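Local structure of P-granule scaffold (Caenorhabditis japonica, 5W4A) at residues C[19-25]-C[40-44]; C[62-66]-C[77-81]; C[143-147]-C[159-163]; C[4-8]-C[136-141]. The protein probably serves as a scaffold of germ granules (P granules) in the nematode germline, where granule assembly is tied to repression of mRNA. One frame throughout, in Å; residues are numbered along the deposited sequence. Where two conformers were deposited one is given.

Four contacts illustrate how a mostly helical domain changes its chemistry from centre to surface. Contact 2 is wholly buried, pairing a carbonyl-to-hydroxyl bond with apolar packing; contact 1 is partly buried and sets one tyrosine bond beside CH-pi and apolar contacts. Neither contact 3, also partly buried, nor contact 4, at the surface, has a direct hydrogen bond between its segments; both use bridging water, and contact 3 also reaches toward the second subunit. Contacts 3 and 4 share helix 136-148, whereas contacts 1 and 2 touch through Asn-21 and Ile-63. A salt bridge from Asp-79 to Arg-6 joins contacts 2 and 4, and Leu-144 packs on Asp-79 between contacts 2 and 3.

Contact 1 (C[19-25]-C[40-44]); sequences FPNLALY and ANSFA
The hydroxyl of Tyr-25 receives the backbone N-H of Asn-41, with N to OH at 2.9 Å and a nearly straight bond of 168°. The phenol thereby lies against the start of the second helix, and Ala-40 lies beside it, its CA and CB both near the oxygen. Asn-41 also uses its side chain on the ring: its CB sits over one face, displaced toward the rim, in a CH-pi contact 3.9 Å from the centroid of the Tyr-25 ring. The amide is turned 56° from the ring plane. With CG anti to the backbone N (chi1 177°), Asn-41 swings its carboxamide back over its own helix, where OD1 accepts from Ala-44 N at 3.0 Å, in the carbonyl plane. This is an Asn N-cap, so one residue caps helix 42-47 and binds the tyrosine through its own N-H and CB. Two helices, 20-28 and 42-47, are thereby joined at the N-terminal end of the latter. Deeper in, the chemistry becomes apolar. Ala-44 CB meets Tyr-25 CD2 at 3.6 Å, while Leu-22 divides its branches, CD1 reaching Ala-44 and CD2 resting over one face of Phe-43, 4.2 Å from the centroid of that ring. Phe-19 CE1 lies at the edge of the Phe-43 ring, near its plane, 3.9 Å from Phe-43 CZ, and the two side chains cross at about a right angle. Beyond them, Phe-19 makes an edge-to-face contact with Phe-175 of helix 169-179, and Phe-43 reaches Ile-60 and Ile-63 of helix 57-64.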
loop_
_atom_site.group_PDB
_atom_site.type_symbol
_atom_site.label_atom_id
_atom_site.label_comp_id
_atom_site.label_asym_id
_atom_site.label_seq_id
_atom_site.Cartn_x
_atom_site.Cartn_y
_atom_site.Cartn_z
ATOM N N PHE C 19 1.870 -16.853 8.990
ATOM C CA PHE C 19 2.746 -17.797 9.700
ATOM C C PHE C 19 2.534 -17.806 11.224
ATOM O O PHE C 19 3.497 -17.776 11.992
ATOM C CB PHE C 19 4.204 -17.468 9.379
ATOM C CG PHE C 19 4.544 -17.573 7.905
ATOM C CD1 PHE C 19 4.637 -18.801 7.308
ATOM C CD2 PHE C 19 4.726 -16.423 7.134
ATOM C CE1 PHE C 19 4.946 -18.911 5.934
ATOM C CE2 PHE C 19 5.025 -16.522 5.779
ATOM C CZ PHE C 19 5.128 -17.781 5.193
ATOM N N PRO C 20 1.298 -17.892 11.696
ATOM C CA PRO C 20 1.121 -17.872 13.172
ATOM C C PRO C 20 1.792 -19.015 13.927
ATOM O O PRO C 20 2.343 -18.767 15.010
ATOM C CB PRO C 20 -0.401 -17.919 13.338
ATOM C CG PRO C 20 -0.924 -18.472 12.068
ATOM C CD PRO C 20 -0.011 -17.974 11.011
ATOM N N ASN C 21 1.771 -20.256 13.414
ATOM C CA ASN C 21 2.402 -21.330 14.181
ATOM C C ASN C 21 3.924 -21.211 14.141
ATOM O O ASN C 21 4.593 -21.631 15.094
ATOM C CB ASN C 21 1.933 -22.694 13.659
ATOM C CG ASN C 21 2.263 -23.828 14.607
ATOM O OD1 ASN C 21 2.131 -23.692 15.833
ATOM N ND2 ASN C 21 2.650 -24.974 14.046
ATOM N N LEU C 22 4.490 -20.625 13.079
ATOM C CA LEU C 22 5.933 -20.384 13.050
ATOM C C LEU C 22 6.320 -19.348 14.094
ATOM O O LEU C 22 7.336 -19.494 14.790
ATOM C CB LEU C 22 6.365 -19.930 11.653
ATOM C CG LEU C 22 7.838 -19.556 11.461
ATOM C CD1 LEU C 22 8.716 -20.773 11.648
ATOM C CD2 LEU C 22 8.075 -18.974 10.075
ATOM N N ALA C 23 5.542 -18.269 14.183
ATOM C CA ALA C 23 5.794 -17.253 15.195
ATOM C C ALA C 23 5.731 -17.852 16.599
ATOM O O ALA C 23 6.601 -17.601 17.431
ATOM C CB ALA C 23 4.779 -16.127 15.034
ATOM N N LEU C 24 4.681 -18.611 16.881
ATOM C CA LEU C 24 4.531 -19.216 18.189
ATOM C C LEU C 24 5.686 -20.165 18.475
ATOM O O LEU C 24 6.233 -20.167 19.586
ATOM C CB LEU C 24 3.203 -19.971 18.260
ATOM C CG LEU C 24 2.969 -20.727 19.581
ATOM C CD1 LEU C 24 3.007 -19.777 20.797
ATOM C CD2 LEU C 24 1.641 -21.452 19.531
ATOM N N TYR C 25 6.062 -20.984 17.487
ATOM C CA TYR C 25 7.196 -21.881 17.660
ATOM C C TYR C 25 8.441 -21.110 18.088
ATOM O O TYR C 25 9.139 -21.502 19.030
ATOM C CB TYR C 25 7.469 -22.681 16.370
ATOM C CG TYR C 25 8.607 -23.654 16.582
ATOM C CD1 TYR C 25 8.353 -24.937 17.014
ATOM C CD2 TYR C 25 9.927 -23.257 16.434
ATOM C CE1 TYR C 25 9.395 -25.823 17.259
ATOM C CE2 TYR C 25 10.966 -24.122 16.689
ATOM C CZ TYR C 25 10.687 -25.404 17.102
ATOM O OH TYR C 25 11.741 -26.250 17.360
ATOM N N ALA C 40 16.013 -28.460 16.502
ATOM C CA ALA C 40 14.837 -27.624 16.394
ATOM C C ALA C 40 14.168 -27.825 15.041
ATOM O O ALA C 40 14.697 -28.454 14.124
ATOM C CB ALA C 40 15.199 -26.145 16.568
ATOM N N ASN C 41 12.978 -27.273 14.920
ATOM C CA ASN C 41 12.257 -27.352 13.666
ATOM C C ASN C 41 13.046 -26.682 12.539
ATOM O O ASN C 41 13.550 -25.561 12.692
ATOM C CB ASN C 41 10.893 -26.687 13.817
ATOM C CG ASN C 41 10.128 -26.674 12.518
ATOM O OD1 ASN C 41 10.286 -25.764 11.721
ATOM N ND2 ASN C 41 9.312 -27.701 12.285
ATOM N N SER C 42 13.155 -27.374 11.405
ATOM C CA SER C 42 14.050 -26.926 10.344
ATOM C C SER C 42 13.543 -25.677 9.632
ATOM O O SER C 42 14.347 -24.890 9.139
ATOM C CB SER C 42 14.257 -28.036 9.316
ATOM O OG SER C 42 13.074 -28.237 8.559
ATOM N N PHE C 43 12.228 -25.500 9.526
ATOM C CA PHE C 43 11.671 -24.279 8.933
ATOM C C PHE C 43 12.010 -23.068 9.800
ATOM O O PHE C 43 12.559 -22.069 9.307
ATOM C CB PHE C 43 10.157 -24.500 8.750
ATOM C CG PHE C 43 9.375 -23.359 8.118
ATOM C CD1 PHE C 43 9.964 -22.309 7.416
ATOM C CD2 PHE C 43 7.988 -23.386 8.215
ATOM C CE1 PHE C 43 9.172 -21.287 6.868
ATOM C CE2 PHE C 43 7.211 -22.388 7.667
ATOM C CZ PHE C 43 7.798 -21.349 6.987
ATOM N N ALA C 44 11.771 -23.171 11.112
ATOM C CA ALA C 44 12.141 -22.099 12.029
ATOM C C ALA C 44 13.642 -21.855 12.034
ATOM O O ALA C 44 14.093 -20.699 12.037
ATOM C CB ALA C 44 11.645 -22.406 13.437
#

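Contact 2 (C[62-66]-C[77-81]); sequences QILFP and SMDTL
Ser-77 and Leu-64 make the polar bond of this contact: the serine OG donates to the Leu-64 carbonyl O over 2.7 Å. The hydroxyl approaches at 120° to the C=O bond and is tilted 32° from the carbonyl plane. Its position follows from the first torsion of Ser-77, which sets OG beside the backbone N (chi1 -77°); CB faces the neighbouring phenylalanine because of where the backbone lies. Here the packing is tight. Ser-77 CB stands over one face of the Phe-65 ring, offset toward the rim, at 3.4 Å from CZ and 3.7 Å from the centroid, a CH-pi contact. The ring also meets Leu-81, whose CG lies in plane at its edge and whose CD1 comes within 3.6 Å of Phe-65 CZ. The two side chains arrive from opposite directions. Matters are looser around Leu-64: its CD2 is 3.9 Å from Thr-80 CG2, and its CD1 is an equal 3.9 Å from Leu-81 CD2, the two leucines sliding past one another. Met-78, a selenomethionine, barely participates, with CG 4.1 Å from Phe-65 CZ. No solvent face opens here, for every touching residue is buried; the outer side is marked by exposed Gln-62 and partly exposed Pro-66. Phe-65 follows the end of helix 57-64, and its ring is in turn met by Arg-95 in a cation-pi contact. Thr-80 OG1 hydrogen-bonds to Phe-18 O. Helix 71-84 packs on both helix 57-64 and helix 89-100, and the three meet round Phe-65 and Met-78.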
loop_
_atom_site.group_PDB
_atom_site.type_symbol
_atom_site.label_atom_id
_atom_site.label_comp_id
_atom_site.label_asym_id
_atom_site.label_seq_id
_atom_site.Cartn_x
_atom_site.Cartn_y
_atom_site.Cartn_z
ATOM N N GLN C 62 4.076 -29.091 7.658
ATOM C CA GLN C 62 3.846 -29.541 9.026
ATOM C C GLN C 62 3.648 -28.377 9.982
ATOM O O GLN C 62 2.841 -28.465 10.922
ATOM C CB GLN C 62 5.011 -30.413 9.503
ATOM C CG GLN C 62 5.036 -31.802 8.893
ATOM C CD GLN C 62 3.786 -32.584 9.217
ATOM O OE1 GLN C 62 3.322 -32.586 10.361
ATOM N NE2 GLN C 62 3.209 -33.222 8.205
ATOM N N ILE C 63 4.414 -27.292 9.795
ATOM C CA ILE C 63 4.246 -26.106 10.620
ATOM C C ILE C 63 2.936 -25.401 10.279
ATOM O O ILE C 63 2.256 -24.866 11.164
ATOM C CB ILE C 63 5.463 -25.171 10.442
ATOM C CG1 ILE C 63 6.656 -25.668 11.271
ATOM C CG2 ILE C 63 5.130 -23.708 10.815
ATOM C CD1 ILE C 63 6.481 -25.560 12.804
ATOM N N LEU C 64 2.573 -25.369 8.995
ATOM C CA LEU C 64 1.350 -24.688 8.566
ATOM C C LEU C 64 0.097 -25.432 9.006
ATOM O O LEU C 64 -0.929 -24.808 9.315
ATOM C CB LEU C 64 1.352 -24.535 7.046
ATOM C CG LEU C 64 2.347 -23.534 6.457
ATOM C CD1 LEU C 64 2.156 -23.495 4.972
ATOM C CD2 LEU C 64 2.182 -22.126 7.075
ATOM N N PHE C 65 0.143 -26.760 9.024
ATOM C CA PHE C 65 -1.035 -27.575 9.314
ATOM C C PHE C 65 -0.738 -28.562 10.441
ATOM O O PHE C 65 -0.693 -29.778 10.218
ATOM C CB PHE C 65 -1.491 -28.320 8.058
ATOM C CG PHE C 65 -1.873 -27.418 6.906
ATOM C CD1 PHE C 65 -3.170 -26.938 6.773
ATOM C CD2 PHE C 65 -0.941 -27.060 5.938
ATOM C CE1 PHE C 65 -3.521 -26.121 5.715
ATOM C CE2 PHE C 65 -1.286 -26.251 4.876
ATOM C CZ PHE C 65 -2.588 -25.776 4.759
ATOM N N PRO C 66 -0.562 -28.074 11.666
ATOM C CA PRO C 66 -0.338 -28.990 12.795
ATOM C C PRO C 66 -1.581 -29.813 13.112
ATOM O O PRO C 66 -2.701 -29.485 12.718
ATOM C CB PRO C 66 0.017 -28.046 13.945
ATOM C CG PRO C 66 -0.614 -26.752 13.594
ATOM C CD PRO C 66 -0.558 -26.664 12.098
ATOM N N SER C 77 -3.692 -21.071 6.432
ATOM C CA SER C 77 -2.513 -21.734 5.895
ATOM C C SER C 77 -2.670 -22.064 4.420
ATOM O O SER C 77 -1.675 -22.110 3.701
ATOM C CB SER C 77 -2.217 -22.978 6.720
ATOM O OG SER C 77 -1.611 -22.589 7.941
HETATM N N MSE C 78 -3.892 -22.235 3.939
HETATM C CA MSE C 78 -4.117 -22.380 2.497
HETATM C C MSE C 78 -3.783 -21.096 1.724
HETATM O O MSE C 78 -3.293 -21.160 0.588
HETATM C CB MSE C 78 -5.542 -22.793 2.231
HETATM C CG MSE C 78 -5.746 -24.254 2.615
HETATM SE SE MSE C 78 -7.596 -24.814 2.532
HETATM C CE MSE C 78 -7.792 -24.793 0.602
ATOM N N ASP C 79 -4.077 -19.923 2.304
ATOM C CA ASP C 79 -3.567 -18.669 1.751
ATOM C C ASP C 79 -2.054 -18.740 1.606
ATOM O O ASP C 79 -1.501 -18.364 0.571
ATOM C CB ASP C 79 -3.907 -17.457 2.630
ATOM C CG ASP C 79 -5.319 -16.933 2.475
ATOM O OD1 ASP C 79 -6.108 -17.362 1.603
ATOM O OD2 ASP C 79 -5.656 -16.007 3.248
ATOM N N THR C 80 -1.370 -19.203 2.647
ATOM C CA THR C 80 0.090 -19.305 2.596
ATOM C C THR C 80 0.528 -20.250 1.480
ATOM O O THR C 80 1.462 -19.940 0.744
ATOM C CB THR C 80 0.626 -19.753 3.952
ATOM O OG1 THR C 80 0.011 -18.893 4.930
ATOM C CG2 THR C 80 2.155 -19.630 4.017
ATOM N N LEU C 81 -0.160 -21.381 1.317
ATOM C CA LEU C 81 0.179 -22.302 0.235
ATOM C C LEU C 81 0.069 -21.616 -1.133
ATOM O O LEU C 81 0.947 -21.765 -2.000
ATOM C CB LEU C 81 -0.722 -23.528 0.281
ATOM C CG LEU C 81 -0.615 -24.484 1.465
ATOM C CD1 LEU C 81 -1.642 -25.597 1.271
ATOM C CD2 LEU C 81 0.771 -25.071 1.629
#

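Contact 3 (C[143-147]-C[159-163]); sequences ILIKT and ELSEL
Ile-143 and Glu-162 cross at about a right angle, the isoleucine CG1 lying 3.8 Å from the glutamate CB. Ile-143 CG2, anti to the backbone N, meets Leu-163 CD2 at 3.8 Å, those two side chains lying obliquely, and also rests near the Glu-159 carbonyl. Thus CG1 and CD1 work mainly against Glu-162, CG2 against Glu-159 O and Leu-163. Thr-147 and Leu-160 again stand roughly perpendicular, with OG1 to CD2 at 3.4 Å. The hydroxyl has turned back to its own helix, where OG1 donates to Ile-143 O over 2.9 Å, from above the carbonyl plane, while the Thr-147 backbone N reaches that oxygen from the opposite face. Two donors therefore grip this acceptor, and the methyl CG2 of Thr-147 is left to pack against Leu-160. Lys-146 and Glu-159 cross at a slant, aliphatic part to carboxylate: Lys-146 CD is 3.5 Å from Glu-159 OE1, yet NZ remains 5.3 Å from that oxygen. The bend at chi4 of Lys-146 (-59°) points NZ at a water that accepts from it and donates to Glu-159 OE2 at 3.1 Å. The opposite charges may still attract across this gap. Glu-162 sends its carboxylate to Lys-131 of the second subunit in a salt bridge, so this edge borders the dimer interface. The whole is a helical hairpin, in which helices 136-148 and 153-160, consecutive in the chain and roughly antiparallel, pack together through the C-terminal part of the second and the 3-10 segment 162-163.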
loop_
_atom_site.group_PDB
_atom_site.type_symbol
_atom_site.label_atom_id
_atom_site.label_comp_id
_atom_site.label_asym_id
_atom_site.label_seq_id
_atom_site.Cartn_x
_atom_site.Cartn_y
_atom_site.Cartn_z
ATOM N N ILE C 143 -3.335 -8.186 -1.278
ATOM C CA ILE C 143 -1.916 -8.515 -1.403
ATOM C C ILE C 143 -1.745 -9.965 -1.849
ATOM O O ILE C 143 -0.882 -10.276 -2.684
ATOM C CB ILE C 143 -1.178 -8.220 -0.085
ATOM C CG1 ILE C 143 -1.119 -6.723 0.136
ATOM C CG2 ILE C 143 0.260 -8.819 -0.101
ATOM C CD1 ILE C 143 -0.791 -6.364 1.590
ATOM N N LEU C 144 -2.542 -10.881 -1.290
ATOM C CA LEU C 144 -2.485 -12.283 -1.708
ATOM C C LEU C 144 -2.757 -12.434 -3.204
ATOM O O LEU C 144 -1.996 -13.115 -3.920
ATOM C CB LEU C 144 -3.480 -13.105 -0.890
ATOM C CG LEU C 144 -3.553 -14.577 -1.228
ATOM C CD1 LEU C 144 -2.221 -15.308 -1.044
ATOM C CD2 LEU C 144 -4.655 -15.223 -0.378
ATOM N N ILE C 145 -3.825 -11.794 -3.690
ATOM C CA ILE C 145 -4.165 -11.847 -5.114
ATOM C C ILE C 145 -3.020 -11.291 -5.964
ATOM O O ILE C 145 -2.628 -11.889 -6.986
ATOM C CB ILE C 145 -5.495 -11.111 -5.378
ATOM C CG1 ILE C 145 -6.666 -11.951 -4.880
ATOM C CG2 ILE C 145 -5.690 -10.863 -6.881
ATOM C CD1 ILE C 145 -7.962 -11.207 -4.794
ATOM N N LYS C 146 -2.458 -10.147 -5.567
ATOM C CA LYS C 146 -1.400 -9.538 -6.360
ATOM C C LYS C 146 -0.164 -10.420 -6.380
ATOM O O LYS C 146 0.525 -10.499 -7.403
ATOM C CB LYS C 146 -1.096 -8.143 -5.812
ATOM C CG LYS C 146 -2.244 -7.172 -6.056
ATOM C CD LYS C 146 -2.076 -5.856 -5.349
ATOM C CE LYS C 146 -3.311 -4.905 -5.530
ATOM N NZ LYS C 146 -3.552 -4.622 -6.987
ATOM N N THR C 147 0.109 -11.113 -5.271
ATOM C CA THR C 147 1.223 -12.052 -5.199
ATOM C C THR C 147 1.002 -13.259 -6.119
ATOM O O THR C 147 1.893 -13.629 -6.900
ATOM C CB THR C 147 1.388 -12.483 -3.737
ATOM O OG1 THR C 147 1.782 -11.351 -2.960
ATOM C CG2 THR C 147 2.481 -13.557 -3.610
ATOM N N GLU C 159 5.133 -7.066 -4.703
ATOM C CA GLU C 159 3.767 -7.162 -4.181
ATOM C C GLU C 159 3.757 -7.661 -2.728
ATOM O O GLU C 159 3.027 -7.121 -1.889
ATOM C CB GLU C 159 2.903 -8.057 -5.075
ATOM C CG GLU C 159 2.731 -7.503 -6.497
ATOM C CD GLU C 159 2.014 -6.138 -6.575
ATOM O OE1 GLU C 159 1.441 -5.648 -5.589
ATOM O OE2 GLU C 159 2.019 -5.554 -7.690
ATOM N N LEU C 160 4.580 -8.658 -2.403
ATOM C CA LEU C 160 4.676 -9.114 -1.011
ATOM C C LEU C 160 5.180 -8.009 -0.085
ATOM O O LEU C 160 4.859 -7.985 1.115
ATOM C CB LEU C 160 5.602 -10.321 -0.932
ATOM C CG LEU C 160 5.035 -11.630 -1.440
ATOM C CD1 LEU C 160 6.116 -12.672 -1.669
ATOM C CD2 LEU C 160 3.981 -12.152 -0.460
ATOM N N SER C 161 6.014 -7.108 -0.598
ATOM C CA SER C 161 6.518 -6.004 0.207
ATOM C C SER C 161 5.381 -5.151 0.757
ATOM O O SER C 161 5.549 -4.509 1.798
ATOM C CB SER C 161 7.462 -5.122 -0.617
ATOM O OG SER C 161 8.727 -5.758 -0.847
ATOM N N GLU C 162 4.216 -5.161 0.093
ATOM C CA GLU C 162 3.075 -4.395 0.593
ATOM C C GLU C 162 2.622 -4.899 1.960
ATOM O O GLU C 162 1.952 -4.156 2.691
ATOM C CB GLU C 162 1.901 -4.461 -0.407
ATOM C CG GLU C 162 2.167 -3.733 -1.724
ATOM C CD GLU C 162 2.286 -2.241 -1.553
ATOM O OE1 GLU C 162 1.482 -1.643 -0.785
ATOM O OE2 GLU C 162 3.245 -1.680 -2.124
ATOM N N LEU C 163 3.014 -6.126 2.348
ATOM C CA LEU C 163 2.702 -6.600 3.705
ATOM C C LEU C 163 3.277 -5.677 4.772
ATOM O O LEU C 163 2.711 -5.558 5.863
ATOM C CB LEU C 163 3.228 -8.031 3.896
ATOM C CG LEU C 163 2.470 -9.055 3.087
ATOM C CD1 LEU C 163 3.255 -10.378 3.056
ATOM C CD2 LEU C 163 1.035 -9.292 3.633
HETATM O O HOH W 1 -0.877 -4.543 -8.310
#

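Contact 4 (C[4-8]-C[136-141]); sequences NKREI and EAAKIL
Arg-6 runs past Ile-140 to Leu-141, its chain extended from CG to NE. With CG placed beside the backbone N (chi1 -69°), its CD passes Ile-140 CG2 at 3.9 Å, the two side chains running in opposite directions, and the guanidinium continues to Leu-141. There CD1 of Leu-141 sits over one face, 3.7 Å above the plane and offset toward the rim. Water at the edge of the group, in its plane, accepts from Arg-6 NH1 over 3.0 Å and donates to Ala-137 O. Ala-137 itself faces the extended segment 4-8 closely, its CB 3.5 Å from Arg-6 O. Ile-8 takes the same first torsion as Arg-6, with CG1 beside the backbone N (chi1 -65°), which brings CG1 to 3.8 Å from Ile-140 CD1. The Ile-8 and Glu-136 side chains cross at about a right angle, CD1 of Ile-8 3.6 Å from OE1 of Glu-136. The extended glutamate is also bridged by water, which donates to OE1 over 2.7 Å and accepts from Ile-8 N. Charges are settled outside the pair: Arg-6 bonds Asp-79 and Asp-107, and Glu-136 bonds Arg-15. The segments thus meet through hydrocarbon and shared water, while the two outside aspartates probably hold the Arg-6 guanidinium in orientation, Asp-79 fastening the N-terminal segment to helix 71-84 as well.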
loop_
_atom_site.group_PDB
_atom_site.type_symbol
_atom_site.label_atom_id
_atom_site.label_comp_id
_atom_site.label_asym_id
_atom_site.label_seq_id
_atom_site.Cartn_x
_atom_site.Cartn_y
_atom_site.Cartn_z
ATOM N N ASN C 4 -14.079 -17.749 9.643
ATOM C CA ASN C 4 -13.665 -17.672 8.253
ATOM C C ASN C 4 -12.909 -16.381 7.940
ATOM O O ASN C 4 -12.460 -16.207 6.804
ATOM C CB ASN C 4 -14.890 -17.810 7.330
ATOM C CG ASN C 4 -15.819 -16.598 7.385
ATOM O OD1 ASN C 4 -15.911 -15.915 8.404
ATOM N ND2 ASN C 4 -16.515 -16.336 6.283
ATOM N N LYS C 5 -12.741 -15.478 8.911
ATOM C CA LYS C 5 -12.229 -14.143 8.625
ATOM C C LYS C 5 -10.709 -14.168 8.624
ATOM O O LYS C 5 -10.089 -14.893 9.404
ATOM C CB LYS C 5 -12.746 -13.148 9.670
ATOM C CG LYS C 5 -12.398 -11.697 9.412
ATOM C CD LYS C 5 -13.246 -10.777 10.289
ATOM C CE LYS C 5 -12.433 -9.631 10.850
ATOM N NZ LYS C 5 -13.286 -8.674 11.598
ATOM N N ARG C 6 -10.103 -13.396 7.713
ATOM C CA ARG C 6 -8.651 -13.236 7.724
ATOM C C ARG C 6 -8.282 -12.302 8.868
ATOM O O ARG C 6 -8.727 -11.150 8.891
ATOM C CB ARG C 6 -8.159 -12.654 6.399
ATOM C CG ARG C 6 -8.301 -13.605 5.200
ATOM C CD ARG C 6 -7.657 -13.031 3.955
ATOM N NE ARG C 6 -7.573 -14.084 2.934
ATOM C CZ ARG C 6 -8.562 -14.420 2.104
ATOM N NH1 ARG C 6 -9.707 -13.763 2.081
ATOM N NH2 ARG C 6 -8.389 -15.429 1.252
ATOM N N GLU C 7 -7.503 -12.799 9.830
ATOM C CA GLU C 7 -7.141 -12.030 11.012
ATOM C C GLU C 7 -5.647 -12.088 11.273
ATOM O O GLU C 7 -5.063 -13.176 11.328
ATOM C CB GLU C 7 -7.920 -12.561 12.230
ATOM C CG GLU C 7 -9.443 -12.416 12.022
ATOM C CD GLU C 7 -10.285 -13.065 13.119
ATOM O OE1 GLU C 7 -10.031 -14.240 13.477
ATOM O OE2 GLU C 7 -11.210 -12.389 13.613
ATOM N N ILE C 8 -5.052 -10.914 11.500
ATOM C CA ILE C 8 -3.671 -10.811 11.960
ATOM C C ILE C 8 -3.647 -11.199 13.432
ATOM O O ILE C 8 -4.558 -10.838 14.200
ATOM C CB ILE C 8 -3.129 -9.392 11.748
ATOM C CG1 ILE C 8 -3.066 -9.110 10.235
ATOM C CG2 ILE C 8 -1.758 -9.208 12.411
ATOM C CD1 ILE C 8 -2.773 -7.679 9.872
ATOM N N GLU C 136 -8.189 -4.594 7.489
ATOM C CA GLU C 136 -7.006 -5.437 7.312
ATOM C C GLU C 136 -7.347 -6.670 6.489
ATOM O O GLU C 136 -6.538 -7.097 5.650
ATOM C CB GLU C 136 -6.433 -5.842 8.676
ATOM C CG GLU C 136 -5.754 -4.671 9.360
ATOM C CD GLU C 136 -5.125 -4.982 10.702
ATOM O OE1 GLU C 136 -5.544 -5.932 11.391
ATOM O OE2 GLU C 136 -4.187 -4.217 11.065
ATOM N N ALA C 137 -8.513 -7.281 6.743
ATOM C CA ALA C 137 -8.885 -8.510 6.052
ATOM C C ALA C 137 -8.936 -8.293 4.541
ATOM O O ALA C 137 -8.452 -9.128 3.770
ATOM C CB ALA C 137 -10.237 -9.039 6.542
ATOM N N ALA C 138 -9.463 -7.157 4.096
ATOM C CA ALA C 138 -9.555 -6.906 2.655
ATOM C C ALA C 138 -8.191 -6.616 2.062
ATOM O O ALA C 138 -7.895 -7.030 0.938
ATOM C CB ALA C 138 -10.483 -5.732 2.372
ATOM N N LYS C 139 -7.363 -5.878 2.799
ATOM C CA LYS C 139 -6.033 -5.546 2.321
ATOM C C LYS C 139 -5.147 -6.786 2.231
ATOM O O LYS C 139 -4.354 -6.911 1.298
ATOM C CB LYS C 139 -5.424 -4.468 3.220
ATOM C CG LYS C 139 -6.133 -3.123 3.098
ATOM C CD LYS C 139 -5.716 -2.172 4.216
ATOM C CE LYS C 139 -6.588 -0.908 4.226
ATOM N NZ LYS C 139 -6.616 -0.214 2.922
ATOM N N ILE C 140 -5.293 -7.730 3.161
ATOM C CA ILE C 140 -4.541 -8.985 3.053
ATOM C C ILE C 140 -4.956 -9.751 1.798
ATOM O O ILE C 140 -4.109 -10.276 1.066
ATOM C CB ILE C 140 -4.723 -9.829 4.321
ATOM C CG1 ILE C 140 -4.078 -9.142 5.528
ATOM C CG2 ILE C 140 -4.157 -11.265 4.115
ATOM C CD1 ILE C 140 -4.543 -9.707 6.839
ATOM N N LEU C 141 -6.262 -9.842 1.546
ATOM C CA LEU C 141 -6.761 -10.489 0.333
ATOM C C LEU C 141 -6.170 -9.855 -0.930
ATOM O O LEU C 141 -5.726 -10.565 -1.845
ATOM C CB LEU C 141 -8.293 -10.410 0.311
ATOM C CG LEU C 141 -8.975 -10.851 -0.980
ATOM C CD1 LEU C 141 -8.637 -12.289 -1.342
ATOM C CD2 LEU C 141 -10.448 -10.683 -0.792
HETATM O O HOH W 2 -10.485 -11.211 3.361
HETATM O O HOH W 3 -6.629 -8.414 11.518
#